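Local coordinates for protein NAD nucleotidase (Haemophilus influenzae, PDB 3ZTV) that breaks down NAD in the periplasm to adenosine and nicotinamide riboside, acting as both a pyrophosphatase and a 5'-nucleotidase that uses zinc, at residues 82-87 and 344-349; 74-79 and 425-430. One frame throughout, in Å; residues are numbered along the deposited sequence.

Interaction 1 (82-87 and 344-349); sequences GGSADA and AKYKSE
A water between two helices bridges the hydroxyls of Tyr346 and Ser84. It lies 2.7 Å from Tyr346 OH and 2.9 Å from Ser84 OG, in the plane of the tyrosine ring and at its edge. Ser84 OG is also hydrogen-bonded to the carbonyl O of Phe81, so the serine hydroxyl has a partner on its own side of the contact as well. The start of helix 84-93, in the metallophosphoesterase domain and with Gly83 as its N-cap residue, meets the long helix 337-353. The latter is probably the helix that links the two domains, as in other 5'-nucleotidases.

Tyr346 carries the contact for its helix. A chi1 of -75° turns the ring away from the residue's own carbonyl carbon and out toward the first turn of helix 84-93. There Ala85 sets its methyl over the ring. Ala85 CB sits 3.8 Å from the ring centroid and only 9° off the ring normal, a CH-pi contact over the centre of the face. Ala85 CA continues along the same face toward the phenol end and comes within 3.8 Å of Tyr346 CZ. The opposite face carries Lys345 CE from the tyrosine's own helix, offset toward the rim. The ring is thus held between a methyl group and a lysine methylene, while Phe81 meets it edge-to-face.

The touching surface is largely apolar, and the polar link is left to the phenol end. One residue on from Ala85, the Asp86 carboxylate bonds His21 NE2 and Ser23 OG, tying this first turn to a neighbouring loop. The carbonyl O of Ser84 stands obliquely to the ring, 3.6 Å from Tyr346 OH.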
ATOM      1  N   GLY A  82     -27.625 -19.022  10.345  1.00  9.89           N
ATOM      2  CA  GLY A  82     -26.506 -18.919   9.420  1.00 10.11           C
ATOM      3  C   GLY A  82     -26.630 -17.787   8.416  1.00 10.96           C
ATOM      4  O   GLY A  82     -26.087 -17.879   7.313  1.00 13.10           O
ATOM      5  N   GLY A  83     -27.344 -16.723   8.777  1.00  9.05           N
ATOM      6  CA  GLY A  83     -27.474 -15.567   7.904  1.00 10.58           C
ATOM      7  C   GLY A  83     -28.776 -15.477   7.128  1.00  8.80           C
ATOM      8  O   GLY A  83     -29.076 -14.427   6.551  1.00  9.54           O
ATOM      9  N   SER A  84     -29.557 -16.557   7.117  1.00  9.26           N
ATOM     10  CA  SER A  84     -30.788 -16.577   6.325  1.00  8.64           C
ATOM     11  C   SER A  84     -31.846 -15.594   6.836  1.00  8.97           C
ATOM     12  O   SER A  84     -32.614 -15.050   6.048  1.00  9.81           O
ATOM     13  CB  SER A  84     -31.367 -17.987   6.222  1.00 12.52           C
ATOM     14  OG  SER A  84     -31.845 -18.429   7.469  1.00 14.45           O
ATOM     15  N   ALA A  85     -31.905 -15.381   8.149  1.00  7.36           N
ATOM     16  CA  ALA A  85     -32.854 -14.423   8.708  1.00  7.88           C
ATOM     17  C   ALA A  85     -32.472 -12.996   8.316  1.00  7.21           C
ATOM     18  O   ALA A  85     -33.329 -12.191   7.940  1.00  7.18           O
ATOM     19  CB  ALA A  85     -32.924 -14.561  10.217  1.00  9.07           C
ATOM     20  N   ASP A  86     -31.175 -12.703   8.374  1.00  7.33           N
ATOM     21  CA  ASP A  86     -30.673 -11.395   7.971  1.00  6.37           C
ATOM     22  C   ASP A  86     -30.917 -11.167   6.489  1.00  6.84           C
ATOM     23  O   ASP A  86     -31.370 -10.095   6.089  1.00  6.53           O
ATOM     24  CB  ASP A  86     -29.193 -11.259   8.318  1.00  7.04           C
ATOM     25  CG  ASP A  86     -28.964 -11.182   9.806  1.00  7.21           C
ATOM     26  OD1 ASP A  86     -29.413 -10.185  10.409  1.00  8.21           O
ATOM     27  OD2 ASP A  86     -28.357 -12.112  10.377  1.00  7.62           O
ATOM     28  N   ALA A  87     -30.634 -12.171   5.661  1.00  7.26           N
ATOM     29  CA  ALA A  87     -30.892 -12.045   4.231  1.00  8.34           C
ATOM     30  C   ALA A  87     -32.366 -11.765   3.955  1.00  8.14           C
ATOM     31  O   ALA A  87     -32.696 -10.941   3.096  1.00  8.71           O
ATOM     32  CB  ALA A  87     -30.413 -13.292   3.469  1.00  8.19           C
ATOM     33  N   ALA A 344     -41.876 -12.681  12.980  1.00 11.18           N
ATOM     34  CA  ALA A 344     -42.707 -13.592  13.765  1.00 11.82           C
ATOM     35  C   ALA A 344     -42.323 -15.040  13.486  1.00 11.59           C
ATOM     36  O   ALA A 344     -42.203 -15.857  14.405  1.00 11.19           O
ATOM     37  CB  ALA A 344     -44.183 -13.364  13.453  1.00 13.34           C
ATOM     38  N   LYS A 345     -42.125 -15.353  12.213  1.00 10.37           N
ATOM     39  CA  LYS A 345     -41.720 -16.693  11.812  1.00 12.29           C
ATOM     40  C   LYS A 345     -40.362 -17.068  12.398  1.00 12.88           C
ATOM     41  O   LYS A 345     -40.194 -18.159  12.957  1.00 12.71           O
ATOM     42  CB  LYS A 345     -41.687 -16.813  10.286  1.00 13.58           C
ATOM     43  CG  LYS A 345     -41.189 -18.160   9.788  1.00 16.11           C
ATOM     44  CD  LYS A 345     -41.151 -18.230   8.268  1.00 17.85           C
ATOM     45  CE  LYS A 345     -40.037 -17.364   7.700  1.00 19.04           C
ATOM     46  NZ  LYS A 345     -39.989 -17.434   6.213  1.00 21.01           N
ATOM     47  N   TYR A 346     -39.386 -16.169  12.267  1.00 10.95           N
ATOM     48  CA  TYR A 346     -38.034 -16.449  12.756  1.00 10.27           C
ATOM     49  C   TYR A 346     -37.959 -16.478  14.277  1.00 10.98           C
ATOM     50  O   TYR A 346     -37.202 -17.264  14.853  1.00 11.00           O
ATOM     51  CB  TYR A 346     -36.997 -15.477  12.161  1.00 10.12           C
ATOM     52  CG  TYR A 346     -36.669 -15.773  10.719  1.00 12.03           C
ATOM     53  CD1 TYR A 346     -35.980 -16.924  10.371  1.00 12.67           C
ATOM     54  CD2 TYR A 346     -37.046 -14.901   9.702  1.00 11.02           C
ATOM     55  CE1 TYR A 346     -35.677 -17.207   9.047  1.00 12.74           C
ATOM     56  CE2 TYR A 346     -36.749 -15.178   8.380  1.00 13.92           C
ATOM     57  CZ  TYR A 346     -36.065 -16.330   8.060  1.00 12.63           C
ATOM     58  OH  TYR A 346     -35.765 -16.610   6.745  1.00 16.94           O
ATOM     59  N   LYS A 347     -38.741 -15.626  14.929  1.00  9.75           N
ATOM     60  CA  LYS A 347     -38.783 -15.611  16.383  1.00 10.40           C
ATOM     61  C   LYS A 347     -39.299 -16.948  16.942  1.00 12.15           C
ATOM     62  O   LYS A 347     -38.731 -17.493  17.888  1.00 13.19           O
ATOM     63  CB  LYS A 347     -39.636 -14.443  16.885  1.00 12.10           C
ATOM     64  CG  LYS A 347     -39.572 -14.235  18.387  1.00 14.54           C
ATOM     65  CD  LYS A 347     -40.249 -12.934  18.791  1.00 19.17           C
ATOM     66  CE  LYS A 347     -40.019 -12.620  20.263  1.00 23.15           C
ATOM     67  NZ  LYS A 347     -40.544 -11.275  20.626  1.00 28.00           N
ATOM     68  N   SER A 348     -40.373 -17.469  16.353  1.00 10.23           N
ATOM     69  CA  SER A 348     -40.906 -18.776  16.733  1.00 11.84           C
ATOM     70  C   SER A 348     -39.888 -19.893  16.481  1.00 12.45           C
ATOM     71  O   SER A 348     -39.683 -20.764  17.333  1.00 11.80           O
ATOM     72  CB  SER A 348     -42.203 -19.045  15.970  1.00 14.11           C
ATOM     73  OG  SER A 348     -43.231 -18.179  16.411  1.00 20.56           O
ATOM     74  N   GLU A 349     -39.249 -19.879  15.313  1.00 11.49           N
ATOM     75  CA  GLU A 349     -38.218 -20.874  15.014  1.00 11.61           C
ATOM     76  C   GLU A 349     -37.048 -20.760  15.988  1.00 11.06           C
ATOM     77  O   GLU A 349     -36.524 -21.773  16.469  1.00 11.31           O
ATOM     78  CB  GLU A 349     -37.718 -20.733  13.572  1.00 13.46           C
ATOM     79  CG  GLU A 349     -38.739 -21.112  12.502  1.00 16.52           C
ATOM     80  CD  GLU A 349     -38.213 -20.924  11.086  1.00 20.88           C
ATOM     81  OE1 GLU A 349     -36.978 -20.887  10.909  1.00 24.33           O
ATOM     82  OE2 GLU A 349     -39.036 -20.814  10.152  1.00 25.88           O
TER
HETATM   83  O   HOH W   1     -34.522 -19.009   6.392  1.00 25.31           O

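Interaction 2 (74-79 and 425-430); sequences GTLYFT and DAYTFL
Tyr427 meets Leu76 and the turn before it across the interface between the metallophosphoesterase domain and the C-terminal domain. The apolar part is small. Leu76 CG lies 3.7 Å from Tyr427 CE1. Both leucine methyls also come close to Tyr427 CE1, CD2 at 3.8 Å and CD1 at 4.0 Å. With chi1 at -80°, the tyrosine ring extends from its helix to lie alongside Leu76, the two side chains antiparallel where they overlap. Ile550 and Glu547 of helix 545-555 also touch Leu76.

The polar part runs through water. One water donates to Gly74 O at 2.9 Å and to Tyr427 OH at 2.6 Å. A second accepts from Leu76 N at 2.9 Å and donates weakly to the same phenol oxygen. Tyr427 OH is also hydrogen-bonded to Glu547 OE2, whose other carboxylate oxygen, OE1, bonds Thr79 OG1.

Capping shapes the turn. Thr75 is the N-cap of helix 76-79, and its OG1 accepts from Tyr77 N at 3.0 Å. The same hydroxyl bonds Ser23 O.

Since both waters donate to Tyr427 OH, the phenol proton probably goes to Glu547 OE2. Water and a shared carboxylate therefore tie the segments, with little hydrocarbon buried.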
ATOM      1  N   GLY A  74     -24.054 -11.135  16.152  1.00  7.86           N
ATOM      2  CA  GLY A  74     -24.359 -10.294  17.292  1.00  7.95           C
ATOM      3  C   GLY A  74     -25.532 -10.787  18.122  1.00  6.10           C
ATOM      4  O   GLY A  74     -25.687 -10.353  19.261  1.00  7.75           O
ATOM      5  N   THR A  75     -26.361 -11.660  17.546  1.00  7.35           N
ATOM      6  CA  THR A  75     -27.504 -12.243  18.259  1.00  7.13           C
ATOM      7  C   THR A  75     -27.742 -13.664  17.755  1.00  7.08           C
ATOM      8  O   THR A  75     -27.142 -14.096  16.767  1.00  7.84           O
ATOM      9  CB  THR A  75     -28.815 -11.472  18.008  1.00  6.93           C
ATOM     10  OG1 THR A  75     -29.312 -11.829  16.717  1.00  7.05           O
ATOM     11  CG2 THR A  75     -28.622  -9.948  18.113  1.00  8.62           C
ATOM     12  N   LEU A  76     -28.648 -14.387  18.419  1.00  7.04           N
ATOM     13  CA  LEU A  76     -29.003 -15.739  17.983  1.00  6.18           C
ATOM     14  C   LEU A  76     -29.687 -15.763  16.616  1.00  7.33           C
ATOM     15  O   LEU A  76     -29.801 -16.819  15.995  1.00  7.58           O
ATOM     16  CB  LEU A  76     -29.879 -16.458  19.023  1.00  7.90           C
ATOM     17  CG  LEU A  76     -29.184 -16.903  20.312  1.00  7.74           C
ATOM     18  CD1 LEU A  76     -30.211 -17.506  21.260  1.00 10.18           C
ATOM     19  CD2 LEU A  76     -28.088 -17.907  20.016  1.00  9.71           C
ATOM     20  N   TYR A  77     -30.147 -14.608  16.135  1.00  6.62           N
ATOM     21  CA  TYR A  77     -30.715 -14.562  14.786  1.00  7.23           C
ATOM     22  C   TYR A  77     -29.669 -14.880  13.718  1.00  7.15           C
ATOM     23  O   TYR A  77     -30.014 -15.344  12.631  1.00  8.49           O
ATOM     24  CB  TYR A  77     -31.397 -13.221  14.498  1.00  8.10           C
ATOM     25  CG  TYR A  77     -32.778 -13.113  15.109  1.00  7.67           C
ATOM     26  CD1 TYR A  77     -33.855 -13.826  14.579  1.00  9.88           C
ATOM     27  CD2 TYR A  77     -33.016 -12.301  16.205  1.00  8.02           C
ATOM     28  CE1 TYR A  77     -35.124 -13.729  15.133  1.00 10.79           C
ATOM     29  CE2 TYR A  77     -34.288 -12.199  16.772  1.00  9.18           C
ATOM     30  CZ  TYR A  77     -35.338 -12.914  16.218  1.00 10.05           C
ATOM     31  OH  TYR A  77     -36.607 -12.840  16.765  1.00 11.60           O
ATOM     32  N   PHE A  78     -28.394 -14.636  14.019  1.00  6.53           N
ATOM     33  CA  PHE A  78     -27.347 -15.124  13.137  1.00  6.39           C
ATOM     34  C   PHE A  78     -27.042 -16.591  13.415  1.00  7.11           C
ATOM     35  O   PHE A  78     -27.111 -17.428  12.518  1.00  8.89           O
ATOM     36  CB  PHE A  78     -26.038 -14.342  13.248  1.00  7.40           C
ATOM     37  CG  PHE A  78     -24.951 -14.976  12.455  1.00  7.78           C
ATOM     38  CD1 PHE A  78     -25.025 -14.989  11.083  1.00  8.03           C
ATOM     39  CD2 PHE A  78     -23.927 -15.667  13.074  1.00  9.31           C
ATOM     40  CE1 PHE A  78     -24.062 -15.614  10.327  1.00  9.43           C
ATOM     41  CE2 PHE A  78     -22.957 -16.300  12.320  1.00 10.46           C
ATOM     42  CZ  PHE A  78     -23.028 -16.269  10.949  1.00  9.72           C
ATOM     43  N   THR A  79     -26.682 -16.877  14.661  1.00  7.66           N
ATOM     44  CA  THR A  79     -26.191 -18.186  15.072  1.00  8.84           C
ATOM     45  C   THR A  79     -27.095 -19.342  14.656  1.00  9.12           C
ATOM     46  O   THR A  79     -26.620 -20.363  14.182  1.00 10.23           O
ATOM     47  CB  THR A  79     -26.011 -18.212  16.593  1.00  9.84           C
ATOM     48  OG1 THR A  79     -25.269 -17.052  16.999  1.00 13.46           O
ATOM     49  CG2 THR A  79     -25.281 -19.475  17.039  1.00 13.45           C
ATOM     50  N   ASP A 425     -28.627 -21.834  27.382  1.00  9.71           N
ATOM     51  CA  ASP A 425     -27.770 -21.965  28.552  1.00 10.01           C
ATOM     52  C   ASP A 425     -26.601 -20.979  28.536  1.00 11.38           C
ATOM     53  O   ASP A 425     -26.217 -20.455  29.576  1.00 12.21           O
ATOM     54  CB  ASP A 425     -27.240 -23.393  28.687  1.00 12.28           C
ATOM     55  CG  ASP A 425     -28.329 -24.402  29.027  1.00 12.58           C
ATOM     56  OD1 ASP A 425     -29.409 -24.012  29.524  1.00 13.05           O
ATOM     57  OD2 ASP A 425     -28.087 -25.600  28.798  1.00 12.58           O
ATOM     58  N   ALA A 426     -26.027 -20.738  27.360  1.00 11.39           N
ATOM     59  CA  ALA A 426     -24.914 -19.789  27.250  1.00 10.89           C
ATOM     60  C   ALA A 426     -25.324 -18.384  27.675  1.00 10.78           C
ATOM     61  O   ALA A 426     -24.574 -17.685  28.357  1.00 12.08           O
ATOM     62  CB  ALA A 426     -24.352 -19.768  25.836  1.00 12.88           C
ATOM     63  N   TYR A 427     -26.519 -17.979  27.269  1.00 10.58           N
ATOM     64  CA  TYR A 427     -27.057 -16.684  27.657  1.00 12.46           C
ATOM     65  C   TYR A 427     -27.448 -16.648  29.137  1.00 14.35           C
ATOM     66  O   TYR A 427     -27.523 -15.580  29.737  1.00 15.41           O
ATOM     67  CB  TYR A 427     -28.225 -16.296  26.751  1.00 12.18           C
ATOM     68  CG  TYR A 427     -27.776 -15.732  25.419  1.00 12.81           C
ATOM     69  CD1 TYR A 427     -27.442 -16.564  24.355  1.00 11.54           C
ATOM     70  CD2 TYR A 427     -27.679 -14.362  25.233  1.00 13.00           C
ATOM     71  CE1 TYR A 427     -27.028 -16.039  23.140  1.00 13.32           C
ATOM     72  CE2 TYR A 427     -27.266 -13.831  24.032  1.00 12.23           C
ATOM     73  CZ  TYR A 427     -26.944 -14.670  22.987  1.00 12.79           C
ATOM     74  OH  TYR A 427     -26.534 -14.124  21.792  1.00 12.59           O
ATOM     75  N   THR A 428     -27.673 -17.824  29.719  1.00 14.63           N
ATOM     76  CA  THR A 428     -27.896 -17.948  31.158  1.00 16.91           C
ATOM     77  C   THR A 428     -26.583 -17.843  31.930  1.00 18.24           C
ATOM     78  O   THR A 428     -26.525 -17.198  32.982  1.00 21.49           O
ATOM     79  CB  THR A 428     -28.571 -19.292  31.499  1.00 18.24           C
ATOM     80  OG1 THR A 428     -29.866 -19.340  30.890  1.00 18.59           O
ATOM     81  CG2 THR A 428     -28.715 -19.459  33.009  1.00 24.71           C
ATOM     82  N   PHE A 429     -25.538 -18.484  31.411  1.00 16.97           N
ATOM     83  CA  PHE A 429     -24.213 -18.440  32.023  1.00 17.96           C
ATOM     84  C   PHE A 429     -23.698 -17.001  32.080  1.00 19.42           C
ATOM     85  O   PHE A 429     -23.047 -16.603  33.047  1.00 20.87           O
ATOM     86  CB  PHE A 429     -23.207 -19.275  31.218  1.00 19.60           C
ATOM     87  CG  PHE A 429     -23.437 -20.760  31.278  1.00 21.72           C
ATOM     88  CD1 PHE A 429     -24.138 -21.336  32.324  1.00 23.70           C
ATOM     89  CD2 PHE A 429     -22.933 -21.585  30.284  1.00 19.77           C
ATOM     90  CE1 PHE A 429     -24.337 -22.707  32.371  1.00 21.60           C
ATOM     91  CE2 PHE A 429     -23.133 -22.950  30.328  1.00 19.29           C
ATOM     92  CZ  PHE A 429     -23.837 -23.509  31.375  1.00 21.02           C
ATOM     93  N   LEU A 430     -23.990 -16.236  31.030  1.00 15.81           N
ATOM     94  CA  LEU A 430     -23.398 -14.918  30.820  1.00 15.91           C
ATOM     95  C   LEU A 430     -24.488 -13.901  30.534  1.00 15.24           C
ATOM     96  O   LEU A 430     -24.847 -13.686  29.373  1.00 17.01           O
ATOM     97  CB  LEU A 430     -22.441 -14.982  29.637  1.00 13.93           C
ATOM     98  CG  LEU A 430     -21.281 -15.957  29.824  1.00 15.05           C
ATOM     99  CD1 LEU A 430     -20.684 -16.328  28.481  1.00 16.35           C
ATOM    100  CD2 LEU A 430     -20.225 -15.380  30.755  1.00 17.84           C
TER
HETATM  101  O   HOH W   2     -25.667 -11.646  21.826  1.00 17.42           O
HETATM  102  O   HOH W   3     -29.546 -13.337  20.999  1.00 16.00           O

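In the fold
Interaction 1 is nested within the chain loop that interaction 2 closes, and their centres lie 15 Å apart. Helix 76-79 is followed, after a short loop, by helix 84-93, so the two contacts share one connected piece of chain. Tyr77 joins them: its OH is 3.4 Å from Lys347 CB, and its CE1 is 3.9 Å from Tyr346 CB. Interaction 1 sets the metallophosphoesterase domain against the long helix 337-353 and lies away from the annotated sites. Interaction 2 joins the metal-binding domain to the nucleoside-binding domain, near but outside both sites. The Thr75 side chain is about 12 Å from a bound zinc ion, and that of Tyr427 about 13 Å from the bound adenosine.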